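Side-chain contact in uncharacterized protein (Pyrococcus abyssi, PDB 5IFF), which is a restriction DNA glycosylase, R.PabI, which probably excises adenine from its recognition sequence and also binds nonspecific double-stranded DNA as a tetramer: residues I141-K146 / F198-E203. The protein carries 2 engineered substitutions. Sequence-based numbering, arbitrary orientation.
Sequences IGIVLK and FIIASE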
ATOM      1  N   ILE A 141     -23.947 -18.901   2.615  1.00 33.91           N
ATOM      2  CA  ILE A 141     -23.435 -18.328   1.354  1.00 36.89           C
ATOM      3  C   ILE A 141     -24.077 -16.979   1.236  1.00 39.13           C
ATOM      4  O   ILE A 141     -25.307 -16.904   1.263  1.00 38.83           O
ATOM      5  CB  ILE A 141     -23.793 -19.162   0.134  1.00 36.44           C
ATOM      6  CG1 ILE A 141     -23.112 -20.524   0.201  1.00 38.91           C
ATOM      7  CG2 ILE A 141     -23.414 -18.381  -1.219  1.00 33.04           C
ATOM      8  CD1 ILE A 141     -24.085 -21.657   0.689  1.00 44.15           C
ATOM      9  N   GLY A 142     -23.268 -15.916   1.174  1.00 38.41           N
ATOM     10  CA  GLY A 142     -23.803 -14.568   1.138  1.00 37.79           C
ATOM     11  C   GLY A 142     -23.354 -13.777  -0.118  1.00 36.98           C
ATOM     12  O   GLY A 142     -22.258 -13.993  -0.624  1.00 35.91           O
ATOM     13  N   ILE A 143     -24.178 -12.825  -0.567  1.00 32.29           N
ATOM     14  CA  ILE A 143     -23.777 -11.935  -1.659  1.00 30.72           C
ATOM     15  C   ILE A 143     -24.051 -10.504  -1.237  1.00 32.97           C
ATOM     16  O   ILE A 143     -25.134 -10.174  -0.765  1.00 34.43           O
ATOM     17  CB  ILE A 143     -24.516 -12.239  -2.972  1.00 33.78           C
ATOM     18  CG1 ILE A 143     -24.631 -13.765  -3.163  1.00 33.51           C
ATOM     19  CG2 ILE A 143     -23.805 -11.547  -4.196  1.00 27.72           C
ATOM     20  CD1 ILE A 143     -25.778 -14.193  -4.054  1.00 36.34           C
ATOM     21  N   VAL A 144     -23.041  -9.665  -1.315  1.00 33.20           N
ATOM     22  CA  VAL A 144     -23.233  -8.287  -0.850  1.00 36.04           C
ATOM     23  C   VAL A 144     -22.749  -7.353  -1.957  1.00 36.83           C
ATOM     24  O   VAL A 144     -22.116  -7.809  -2.923  1.00 36.36           O
ATOM     25  CB  VAL A 144     -22.455  -8.016   0.430  1.00 40.49           C
ATOM     26  CG1 VAL A 144     -23.000  -8.886   1.573  1.00 41.02           C
ATOM     27  CG2 VAL A 144     -20.991  -8.343   0.187  1.00 40.55           C
ATOM     28  N   LEU A 145     -23.064  -6.077  -1.817  1.00 39.33           N
ATOM     29  CA  LEU A 145     -22.661  -5.072  -2.792  1.00 45.41           C
ATOM     30  C   LEU A 145     -21.659  -4.112  -2.174  1.00 50.21           C
ATOM     31  O   LEU A 145     -21.698  -3.848  -0.959  1.00 48.36           O
ATOM     32  CB  LEU A 145     -23.861  -4.282  -3.306  1.00 48.22           C
ATOM     33  CG  LEU A 145     -24.918  -5.107  -4.047  1.00 48.49           C
ATOM     34  CD1 LEU A 145     -25.940  -4.113  -4.622  1.00 51.20           C
ATOM     35  CD2 LEU A 145     -24.338  -6.029  -5.129  1.00 43.86           C
ATOM     36  N   LYS A 146     -20.767  -3.607  -3.027  1.00 54.91           N
ATOM     37  CA  LYS A 146     -19.839  -2.524  -2.684  1.00 61.83           C
ATOM     38  C   LYS A 146     -19.843  -1.492  -3.817  1.00 64.27           C
ATOM     39  O   LYS A 146     -20.018  -1.844  -4.984  1.00 63.82           O
ATOM     40  CB  LYS A 146     -18.426  -3.071  -2.444  1.00 63.34           C
ATOM     41  CG  LYS A 146     -17.463  -2.062  -1.814  1.00 71.58           C
ATOM     42  CD  LYS A 146     -16.641  -2.719  -0.681  1.00 75.74           C
ATOM     43  CE  LYS A 146     -15.989  -1.686   0.232  1.00 80.18           C
ATOM     44  NZ  LYS A 146     -15.350  -2.351   1.399  1.00 81.41           N
ATOM     45  N   PHE A 198     -22.903 -16.888  -7.677  1.00 28.24           N
ATOM     46  CA  PHE A 198     -22.287 -16.059  -8.665  1.00 29.08           C
ATOM     47  C   PHE A 198     -23.240 -15.797  -9.847  1.00 30.82           C
ATOM     48  O   PHE A 198     -23.245 -14.694 -10.434  1.00 31.96           O
ATOM     49  CB  PHE A 198     -20.967 -16.709  -9.147  1.00 27.05           C
ATOM     50  CG  PHE A 198     -19.800 -16.413  -8.253  1.00 29.29           C
ATOM     51  CD1 PHE A 198     -19.308 -15.100  -8.162  1.00 32.05           C
ATOM     52  CD2 PHE A 198     -19.198 -17.414  -7.479  1.00 30.21           C
ATOM     53  CE1 PHE A 198     -18.192 -14.788  -7.337  1.00 35.21           C
ATOM     54  CE2 PHE A 198     -18.100 -17.115  -6.634  1.00 29.72           C
ATOM     55  CZ  PHE A 198     -17.598 -15.810  -6.565  1.00 34.02           C
ATOM     56  N   ILE A 199     -24.035 -16.813 -10.186  1.00 29.04           N
ATOM     57  CA  ILE A 199     -24.996 -16.710 -11.265  1.00 31.54           C
ATOM     58  C   ILE A 199     -26.036 -15.599 -10.974  1.00 31.53           C
ATOM     59  O   ILE A 199     -26.398 -14.863 -11.896  1.00 31.94           O
ATOM     60  CB  ILE A 199     -25.684 -18.073 -11.507  1.00 31.70           C
ATOM     61  CG1 ILE A 199     -24.731 -18.972 -12.294  1.00 28.76           C
ATOM     62  CG2 ILE A 199     -26.997 -17.924 -12.274  1.00 32.67           C
ATOM     63  CD1 ILE A 199     -25.216 -20.422 -12.332  1.00 28.37           C
ATOM     64  N   ILE A 200     -26.474 -15.452  -9.714  1.00 27.99           N
ATOM     65  CA  ILE A 200     -27.506 -14.437  -9.414  1.00 29.38           C
ATOM     66  C   ILE A 200     -26.890 -13.078  -8.979  1.00 32.83           C
ATOM     67  O   ILE A 200     -27.598 -12.085  -8.873  1.00 31.52           O
ATOM     68  CB  ILE A 200     -28.484 -14.901  -8.352  1.00 34.40           C
ATOM     69  CG1 ILE A 200     -27.797 -15.061  -6.986  1.00 33.46           C
ATOM     70  CG2 ILE A 200     -29.187 -16.182  -8.811  1.00 32.69           C
ATOM     71  CD1 ILE A 200     -28.802 -15.016  -5.815  1.00 36.54           C
ATOM     72  N   ALA A 201     -25.570 -13.033  -8.816  1.00 32.57           N
ATOM     73  CA  ALA A 201     -24.900 -11.792  -8.382  1.00 32.53           C
ATOM     74  C   ALA A 201     -24.900 -10.680  -9.436  1.00 33.23           C
ATOM     75  O   ALA A 201     -25.169  -9.494  -9.118  1.00 35.12           O
ATOM     76  CB  ALA A 201     -23.451 -12.116  -7.971  1.00 30.11           C
ATOM     77  N   SER A 202     -24.556 -11.031 -10.681  1.00 29.80           N
ATOM     78  CA  SER A 202     -24.554 -10.067 -11.800  1.00 31.35           C
ATOM     79  C   SER A 202     -24.580 -10.812 -13.116  1.00 36.25           C
ATOM     80  O   SER A 202     -24.127 -11.978 -13.171  1.00 32.97           O
ATOM     81  CB  SER A 202     -23.328  -9.171 -11.785  1.00 33.78           C
ATOM     82  OG  SER A 202     -22.139  -9.894 -12.116  1.00 34.57           O
ATOM     83  N   GLU A 203     -25.020 -10.139 -14.183  1.00 36.82           N
ATOM     84  CA  GLU A 203     -25.027 -10.808 -15.483  1.00 36.47           C
ATOM     85  C   GLU A 203     -23.606 -11.193 -15.873  1.00 33.68           C
ATOM     86  O   GLU A 203     -23.363 -12.236 -16.442  1.00 34.14           O
ATOM     87  CB  GLU A 203     -25.647  -9.915 -16.574  1.00 40.53           C
ATOM     88  CG  GLU A 203     -25.789 -10.653 -17.907  1.00 43.36           C
ATOM     89  CD  GLU A 203     -26.647  -9.917 -18.925  1.00 53.86           C
ATOM     90  OE1 GLU A 203     -27.127  -8.813 -18.631  1.00 53.55           O
ATOM     91  OE2 GLU A 203     -26.844 -10.464 -20.026  1.00 67.38           O
TER
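I143 lays its two branches over the last turn of helix 188-201, CD1 on I200 and CG2 on A201. The arrangement is helix-on-sheet packing: strand 140-147, paired antiparallel with strands 121-134 and 154-163, offers alternate side chains to the helix. The CB of I143 points toward it. The CA atoms of I143 and A201 stand 6.8 Å apart, and CG2 of I143 and CB of A201 meet between them. No hydrogen bond joins the two segments; the 139 Å² they bury, counting both sides, belongs to an apolar contact whose three touching residues are all buried.

With chi1 at -41°, CG1 of I143 lies beside the backbone N and anti to the carbonyl carbon, while CG2 is anti to N; the side chain therefore forks across two consecutive helix residues. I200 meets the longer fork with its own CG1-CD1 arm, although its CB is not aimed at the strand. With chi1 66° placing CG1 between the backbone N and the carbonyl carbon, this arm reaches CD1 of I143 with both CG1 and CD1, the two side chains crossing obliquely.

L104 of helix 104-107 also packs on I143, and F121 of the second subunit packs on I200, so the contact lies close to a subunit interface. V158, an adenine-binding residue, neighbours I143 and touches F198, so the contact adjoins a residue of the adenine site, although no adenine is bound to this chain. The closest approach is CD1 of I143 to CD1 of I200 at 3.6 Å, while CG2 of I143 rests 3.8 Å from CB of A201.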